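PDB 3MD1: nuclear and cytoplasmic polyadenylated RNA-binding protein PUB1 from Saccharomyces cerevisiae, which binds polyadenylated RNA, with a preference for poly(U), and may accompany mRNA from nucleus to cytoplasm, here represented by its second RRM domain. Local coordinates for residues Asn3-Leu9 with Arg71-Trp77; Leu9-Val13 with Asp67-Arg71; Val13-Arg19 with Ser30-Met34. All blocks are in the same frame, centred on the assembly; numbering follows the deposited sequence. Where two conformers were deposited one is given.

All three contacts lie within one RRM fold, a four-stranded antiparallel sheet with two helices on one side, extended here by the short strand 67-68. Interaction 1 pairs the adjacent strands 2-7 and 71-77 near the middle of the domain. It joins backbone hydrogen bonds with apolar packing, and ends in a salt bridge. Interaction 2 is nearer the surface and relies on asparagine amides and waters between two turns. It shares Leu9 and Arg71 with interaction 1. Interaction 3 sets the start of helix 15-22 against the edge strand 28-35. There an aspartate and an arginine bond to backbone atoms beside a small apolar patch of Val13, Leu18 and Val33. Val13 serves both interactions 2 and 3.

Interaction 1 (Asn3-Leu9 with Arg71-Trp77); sequences NLFVGDL and RPLRINW
Leu4 CD2 lies over one face of the Trp77 indole, offset toward the rim and 4.1 Å from Trp77 CE3, while Asn3 O sits at the ring's edge. The Phe5 ring and the Asn76 amide lie side by side, their planes 13° apart, with Asn76 ND2 3.4 Å from Phe5 CB. Arg71 meets Asp8 OD1 at the edge of its guanidinium and has the carbonyl of Leu9 over one face. Both Arg71 NE and NH1 donate to Asp8 OD1, each at 2.9 Å, forming a side-on salt bridge. They come from one face of the carboxylate, whose plane is turned 54° from the guanidinium.

Between these groups the antiparallel strands are joined by four backbone bonds, linking Phe5 with Asn76 and Gly7 with Arg74. On the helix-facing side, Val6 CG1 packs 3.5 Å from Leu73 CD2, and Leu9 CD2 follows at 3.8 Å from the same methyl. Strand 2-7 is a central strand of the RRM sheet, and 71-77 is the last strand beside it. Phe5 is on the opposite face, where its ring meets Tyr45, consistent with the aromatic RNA-binding surface of this family. Arg71's two-nitrogen grip probably steadies the Asp8 carboxylate just past strand 2-7 and offsets its charge.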
# COMPACT_ATOMS: atom_id res chain seq x y z
N ASN A 3 3.38 8.99 3.14
CA ASN A 3 3.35 7.54 3.04
C ASN A 3 2.02 6.94 3.45
O ASN A 3 1.49 7.26 4.51
CB ASN A 3 4.45 6.95 3.93
CG ASN A 3 5.82 7.51 3.62
OD1 ASN A 3 6.48 8.11 4.48
ND2 ASN A 3 6.25 7.33 2.40
N LEU A 4 1.53 6.05 2.59
CA LEU A 4 0.31 5.31 2.86
C LEU A 4 0.59 3.89 3.33
O LEU A 4 1.44 3.18 2.75
CB LEU A 4 -0.54 5.23 1.60
CG LEU A 4 -0.95 6.56 0.96
CD1 LEU A 4 -1.75 6.26 -0.28
CD2 LEU A 4 -1.74 7.42 1.93
N PHE A 5 -0.13 3.48 4.38
CA PHE A 5 -0.22 2.08 4.79
C PHE A 5 -1.37 1.45 4.02
O PHE A 5 -2.50 1.93 4.08
CB PHE A 5 -0.49 1.98 6.29
CG PHE A 5 -0.71 0.57 6.77
CD1 PHE A 5 -1.97 -0.04 6.73
CD2 PHE A 5 0.36 -0.15 7.29
CE1 PHE A 5 -2.15 -1.33 7.19
CE2 PHE A 5 0.17 -1.45 7.77
CZ PHE A 5 -1.08 -2.04 7.71
N VAL A 6 -1.08 0.35 3.32
CA VAL A 6 -2.08 -0.31 2.49
C VAL A 6 -2.31 -1.72 3.05
O VAL A 6 -1.45 -2.62 2.90
CB VAL A 6 -1.66 -0.35 0.99
CG1 VAL A 6 -2.72 -1.05 0.15
CG2 VAL A 6 -1.41 1.05 0.46
N GLY A 7 -3.45 -1.88 3.71
CA GLY A 7 -3.81 -3.15 4.34
C GLY A 7 -4.80 -4.03 3.58
O GLY A 7 -5.36 -3.64 2.55
N ASP A 8 -5.04 -5.22 4.15
CA ASP A 8 -5.96 -6.20 3.59
C ASP A 8 -5.51 -6.67 2.22
O ASP A 8 -6.33 -6.82 1.31
CB ASP A 8 -7.39 -5.65 3.52
CG ASP A 8 -8.41 -6.72 3.21
OD1 ASP A 8 -8.26 -7.85 3.73
OD2 ASP A 8 -9.36 -6.43 2.44
N LEU A 9 -4.20 -6.90 2.08
CA LEU A 9 -3.67 -7.42 0.83
C LEU A 9 -3.80 -8.93 0.82
O LEU A 9 -3.48 -9.60 1.80
CB LEU A 9 -2.20 -7.03 0.64
CG LEU A 9 -1.82 -5.55 0.54
CD1 LEU A 9 -0.30 -5.37 0.36
CD2 LEU A 9 -2.56 -4.89 -0.60
N ARG A 71 -9.61 -8.56 -2.90
CA ARG A 71 -9.66 -8.02 -1.54
C ARG A 71 -9.72 -6.50 -1.53
O ARG A 71 -8.94 -5.85 -2.24
CB ARG A 71 -8.44 -8.49 -0.74
CG ARG A 71 -8.35 -10.01 -0.54
CD ARG A 71 -9.12 -10.50 0.69
NE ARG A 71 -8.44 -10.14 1.94
CZ ARG A 71 -7.41 -10.81 2.45
NH1 ARG A 71 -6.86 -10.40 3.58
NH2 ARG A 71 -6.93 -11.90 1.83
N PRO A 72 -10.61 -5.92 -0.69
CA PRO A 72 -10.70 -4.46 -0.63
C PRO A 72 -9.48 -3.84 0.04
O PRO A 72 -9.08 -4.26 1.12
CB PRO A 72 -11.97 -4.20 0.19
CG PRO A 72 -12.26 -5.48 0.91
CD PRO A 72 -11.61 -6.60 0.15
N LEU A 73 -8.89 -2.85 -0.61
CA LEU A 73 -7.76 -2.14 -0.04
C LEU A 73 -8.20 -1.36 1.18
O LEU A 73 -9.20 -0.63 1.14
CB LEU A 73 -7.16 -1.18 -1.07
CG LEU A 73 -6.52 -1.86 -2.30
CD1 LEU A 73 -6.42 -0.85 -3.44
CD2 LEU A 73 -5.15 -2.46 -1.96
N ARG A 74 -7.44 -1.48 2.27
CA ARG A 74 -7.73 -0.77 3.51
C ARG A 74 -6.59 0.19 3.78
O ARG A 74 -5.52 -0.23 4.22
CB ARG A 74 -7.88 -1.74 4.68
CG ARG A 74 -8.97 -2.75 4.50
CD ARG A 74 -10.31 -2.10 4.34
NE ARG A 74 -11.36 -3.10 4.19
CZ ARG A 74 -12.54 -2.88 3.60
NH1 ARG A 74 -12.84 -1.70 3.09
NH2 ARG A 74 -13.42 -3.88 3.52
N ILE A 75 -6.80 1.46 3.51
CA ILE A 75 -5.71 2.40 3.39
C ILE A 75 -5.77 3.47 4.47
O ILE A 75 -6.84 4.01 4.76
CB ILE A 75 -5.70 3.05 1.96
CG1 ILE A 75 -5.75 1.97 0.87
CG2 ILE A 75 -4.45 3.90 1.77
CD1 ILE A 75 -5.97 2.53 -0.54
N ASN A 76 -4.62 3.78 5.06
CA ASN A 76 -4.50 4.89 5.99
C ASN A 76 -3.12 5.52 5.92
O ASN A 76 -2.23 4.99 5.25
CB ASN A 76 -4.85 4.46 7.43
CG ASN A 76 -3.99 3.32 7.93
OD1 ASN A 76 -4.44 2.18 7.99
ND2 ASN A 76 -2.75 3.62 8.30
N TRP A 77 -2.95 6.66 6.59
CA TRP A 77 -1.63 7.26 6.72
C TRP A 77 -0.73 6.28 7.47
O TRP A 77 -1.13 5.71 8.48
CB TRP A 77 -1.73 8.59 7.48
CG TRP A 77 -2.36 9.66 6.66
CD1 TRP A 77 -3.58 10.24 6.86
CD2 TRP A 77 -1.80 10.29 5.49
NE1 TRP A 77 -3.82 11.19 5.89
CE2 TRP A 77 -2.75 11.24 5.03
CE3 TRP A 77 -0.60 10.13 4.78
CZ2 TRP A 77 -2.53 12.03 3.90
CZ3 TRP A 77 -0.38 10.92 3.64
CH2 TRP A 77 -1.34 11.86 3.22
O HOH W 1 -6.42 -5.35 -1.03
O HOH W 2 -4.07 -11.29 3.82

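Interaction 2 (Leu9-Val13 with Asp67-Arg71); sequences LNVNV and DLNGR
Asn10 and Asn69 make the first of two amide hydrogen bonds between the turns. Asn10 ND2 donates to Asn69 O at 3.0 Å, nearly straight at 164° and in the carbonyl plane. Asn10 CG is anti to the backbone N (chi1 -166°), which carries the amide across to the other turn. In the second bond Asn69 ND2 donates to Asn12 OD1 at 2.9 Å. The donor stands above the plane of the Asn12 amide, and the two amides are nearly perpendicular, 83° apart.

Bonds within each segment shape the partners. Asn10 OD1 accepts from Asn12 N at 3.0 Å, forming an Asx turn. Residues Asn10 to Val13 form a type I turn, and Leu68 to Arg71 a type I' turn.

Waters add further links. One bridges Asn10 N and Leu68 O. Another accepts from both Val11 N and Arg71 NH2, while the strongest partner of Arg71 is Asp8.

The apolar contacts lie toward the domain interior. Leu68 CD2 is 4.0 Å from Val13 CG2 and 4.2 Å from Leu9 CD2. Separately, the Val13 CG2 methyl packs against the Asn69 amide, 3.6 Å from Asn69 ND2. Leu68 and Asn69 both touch Thr17 of helix 15-22.

The contact joins the loop after the first RRM strand to the hairpin leading into the last. Asn10 uses both ends of its amide: the oxygen holds its own turn and the nitrogen grips the hairpin, which should fix the amide's rotation.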
# COMPACT_ATOMS: atom_id res chain seq x y z
N LEU A 9 -4.20 -6.90 2.08
CA LEU A 9 -3.67 -7.42 0.83
C LEU A 9 -3.80 -8.93 0.82
O LEU A 9 -3.48 -9.60 1.80
CB LEU A 9 -2.20 -7.03 0.64
CG LEU A 9 -1.82 -5.55 0.54
CD1 LEU A 9 -0.30 -5.37 0.36
CD2 LEU A 9 -2.56 -4.89 -0.60
N ASN A 10 -4.30 -9.46 -0.29
CA ASN A 10 -4.17 -10.88 -0.59
C ASN A 10 -2.70 -11.28 -0.42
O ASN A 10 -1.81 -10.56 -0.86
CB ASN A 10 -4.62 -11.13 -2.03
CG ASN A 10 -4.85 -12.61 -2.34
OD1 ASN A 10 -4.06 -13.48 -1.95
ND2 ASN A 10 -5.92 -12.89 -3.06
N VAL A 11 -2.45 -12.42 0.23
CA VAL A 11 -1.06 -12.89 0.39
C VAL A 11 -0.34 -13.18 -0.94
O VAL A 11 0.89 -13.34 -0.95
CB VAL A 11 -0.93 -14.12 1.32
CG1 VAL A 11 -1.18 -13.71 2.79
CG2 VAL A 11 -1.83 -15.26 0.87
N ASN A 12 -1.10 -13.26 -2.04
CA ASN A 12 -0.51 -13.42 -3.37
C ASN A 12 -0.07 -12.10 -4.01
O ASN A 12 0.46 -12.09 -5.12
CB ASN A 12 -1.43 -14.23 -4.31
CG ASN A 12 -2.61 -13.40 -4.85
OD1 ASN A 12 -2.81 -12.24 -4.49
ND2 ASN A 12 -3.40 -14.02 -5.71
N VAL A 13 -0.29 -10.98 -3.31
CA VAL A 13 0.13 -9.69 -3.84
C VAL A 13 1.61 -9.49 -3.54
O VAL A 13 2.00 -9.42 -2.37
CB VAL A 13 -0.72 -8.52 -3.27
CG1 VAL A 13 -0.08 -7.18 -3.60
CG2 VAL A 13 -2.15 -8.58 -3.83
N ASP A 67 -11.03 -3.04 -4.91
CA ASP A 67 -10.50 -4.41 -4.90
C ASP A 67 -9.17 -4.58 -5.62
O ASP A 67 -8.98 -4.09 -6.73
CB ASP A 67 -11.53 -5.40 -5.46
CG ASP A 67 -12.54 -5.86 -4.41
OD1 ASP A 67 -12.49 -5.37 -3.26
OD2 ASP A 67 -13.36 -6.73 -4.74
N LEU A 68 -8.26 -5.30 -4.98
CA LEU A 68 -7.04 -5.76 -5.60
C LEU A 68 -6.94 -7.25 -5.33
O LEU A 68 -6.99 -7.67 -4.18
CB LEU A 68 -5.82 -5.04 -5.01
CG LEU A 68 -4.46 -5.51 -5.53
CD1 LEU A 68 -4.32 -5.26 -7.04
CD2 LEU A 68 -3.36 -4.83 -4.73
N ASN A 69 -6.83 -8.05 -6.40
CA ASN A 69 -6.81 -9.51 -6.26
C ASN A 69 -7.91 -10.01 -5.31
O ASN A 69 -7.68 -10.87 -4.47
CB ASN A 69 -5.42 -10.01 -5.82
CG ASN A 69 -4.37 -9.86 -6.91
OD1 ASN A 69 -4.59 -9.20 -7.93
ND2 ASN A 69 -3.21 -10.47 -6.70
N GLY A 70 -9.11 -9.46 -5.46
CA GLY A 70 -10.29 -9.95 -4.77
C GLY A 70 -10.51 -9.43 -3.36
O GLY A 70 -11.48 -9.81 -2.70
N ARG A 71 -9.61 -8.56 -2.90
CA ARG A 71 -9.66 -8.02 -1.54
C ARG A 71 -9.72 -6.50 -1.53
O ARG A 71 -8.94 -5.85 -2.24
CB ARG A 71 -8.44 -8.49 -0.74
CG ARG A 71 -8.35 -10.01 -0.54
CD ARG A 71 -9.12 -10.50 0.69
NE ARG A 71 -8.44 -10.14 1.94
CZ ARG A 71 -7.41 -10.81 2.45
NH1 ARG A 71 -6.86 -10.40 3.58
NH2 ARG A 71 -6.93 -11.90 1.83
O HOH W 2 -4.07 -11.29 3.82
O HOH W 3 -5.08 -7.42 -2.27
O HOH W 4 -4.70 -13.53 1.64

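Interaction 3 (Val13-Arg19 with Ser30-Met34); sequences VDDETLR and SGHVM
Asp15 OD1 accepts from Val33 N in an almost linear bond, 2.8 Å long with an angle of 176° at the hydrogen. The N-H meets the oxygen nearly along its C-O axis. Asp15 CG lies beside its own backbone N (chi1 -76°), which brings the carboxylate across to the strand. A water donates to the same oxygen and to Val33 O, so both polar backbone atoms of Val33 are engaged here.

One turn further along the helix, Arg19 NE donates to Gly31 O at 2.8 Å. Arg19 NH2 adds a weak bond to that oxygen. The arginine chain is extended from CG to NE and runs over to the strand. The CB of Asp15 covers the centre of one guanidinium face, 3.6 Å above it. His32 stands at the guanidinium edge, with the ring plane 79° from that of the guanidinium.

In the RRM fold this helix is the first of the two, and strand 28-35 forms one border of the sheet. The side chains of His32 and Met34 begin away from the helix, whereas Val33 points toward it.

Val33 CG2 fits against the start of the helix. It is 3.6 Å from Asp14 O, 3.9 Å from Leu18 CB and 4.1 Å from Val13 CG1. Leu18 CD2 reaches over the strand backbone to within 3.6 Å of His32 O. Asp14 is the N-cap of the helix. Its OD1 takes both Thr17 N and Thr17 OG1, which arrive from opposite faces of the carboxylate.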
# COMPACT_ATOMS: atom_id res chain seq x y z
N VAL A 13 -0.29 -10.98 -3.31
CA VAL A 13 0.13 -9.69 -3.84
C VAL A 13 1.61 -9.49 -3.54
O VAL A 13 2.00 -9.42 -2.37
CB VAL A 13 -0.72 -8.52 -3.27
CG1 VAL A 13 -0.08 -7.18 -3.60
CG2 VAL A 13 -2.15 -8.58 -3.83
N ASP A 14 2.42 -9.41 -4.59
CA ASP A 14 3.84 -9.13 -4.43
C ASP A 14 4.13 -7.66 -4.74
O ASP A 14 3.20 -6.89 -5.03
CB ASP A 14 4.70 -10.07 -5.30
CG ASP A 14 4.29 -10.05 -6.77
OD1 ASP A 14 3.47 -9.20 -7.19
OD2 ASP A 14 4.81 -10.90 -7.52
N ASP A 15 5.40 -7.27 -4.66
CA ASP A 15 5.79 -5.88 -4.90
C ASP A 15 5.29 -5.40 -6.26
O ASP A 15 4.74 -4.31 -6.37
CB ASP A 15 7.31 -5.70 -4.82
CG ASP A 15 7.83 -5.70 -3.39
OD1 ASP A 15 7.01 -5.56 -2.46
OD2 ASP A 15 9.06 -5.82 -3.21
N GLU A 16 5.49 -6.23 -7.29
CA GLU A 16 5.06 -5.89 -8.65
C GLU A 16 3.57 -5.57 -8.74
O GLU A 16 3.18 -4.56 -9.34
CB GLU A 16 5.42 -7.02 -9.63
CG GLU A 16 5.14 -6.71 -11.09
CD GLU A 16 5.35 -7.93 -11.98
OE1 GLU A 16 4.82 -7.94 -13.11
OE2 GLU A 16 6.05 -8.87 -11.55
N THR A 17 2.74 -6.42 -8.13
CA THR A 17 1.29 -6.23 -8.11
C THR A 17 0.89 -4.94 -7.38
O THR A 17 0.09 -4.14 -7.90
CB THR A 17 0.58 -7.48 -7.51
OG1 THR A 17 0.90 -8.63 -8.31
CG2 THR A 17 -0.94 -7.28 -7.50
N LEU A 18 1.47 -4.71 -6.21
CA LEU A 18 1.17 -3.51 -5.43
C LEU A 18 1.60 -2.24 -6.18
O LEU A 18 0.81 -1.30 -6.30
CB LEU A 18 1.81 -3.58 -4.04
CG LEU A 18 1.59 -2.31 -3.19
CD1 LEU A 18 0.11 -2.10 -2.81
CD2 LEU A 18 2.50 -2.32 -1.97
N ARG A 19 2.82 -2.24 -6.70
CA ARG A 19 3.33 -1.08 -7.46
C ARG A 19 2.48 -0.75 -8.67
O ARG A 19 2.19 0.42 -8.92
CB ARG A 19 4.77 -1.31 -7.89
CG ARG A 19 5.74 -1.20 -6.74
CD ARG A 19 7.00 -1.95 -7.04
NE ARG A 19 7.89 -1.92 -5.88
CZ ARG A 19 9.01 -2.62 -5.77
NH1 ARG A 19 9.39 -3.44 -6.74
NH2 ARG A 19 9.74 -2.51 -4.66
N SER A 30 7.29 5.01 -4.75
CA SER A 30 7.65 3.62 -4.51
C SER A 30 6.54 2.85 -3.80
O SER A 30 5.62 3.44 -3.23
CB SER A 30 8.92 3.56 -3.66
OG SER A 30 8.75 4.33 -2.47
N GLY A 31 6.63 1.52 -3.84
CA GLY A 31 5.73 0.65 -3.06
C GLY A 31 6.42 -0.63 -2.60
O GLY A 31 7.29 -1.16 -3.30
N HIS A 32 6.05 -1.12 -1.41
CA HIS A 32 6.62 -2.36 -0.85
C HIS A 32 5.58 -3.19 -0.11
O HIS A 32 4.82 -2.65 0.71
CB HIS A 32 7.74 -2.06 0.17
CG HIS A 32 8.91 -1.36 -0.41
ND1 HIS A 32 9.05 0.01 -0.38
CD2 HIS A 32 10.03 -1.84 -1.01
CE1 HIS A 32 10.19 0.35 -0.95
NE2 HIS A 32 10.81 -0.76 -1.33
N VAL A 33 5.57 -4.49 -0.37
CA VAL A 33 4.76 -5.41 0.42
C VAL A 33 5.60 -5.90 1.58
O VAL A 33 6.73 -6.35 1.38
CB VAL A 33 4.27 -6.62 -0.41
CG1 VAL A 33 3.54 -7.61 0.46
CG2 VAL A 33 3.36 -6.17 -1.53
N MET A 34 5.05 -5.82 2.79
CA MET A 34 5.72 -6.34 3.98
C MET A 34 5.63 -7.85 4.11
O MET A 34 4.59 -8.46 3.88
CB MET A 34 5.18 -5.70 5.25
CG MET A 34 5.26 -4.20 5.23
SD MET A 34 6.94 -3.69 4.89
CE MET A 34 7.69 -4.12 6.45
O HOH W 5 7.80 -8.11 -0.74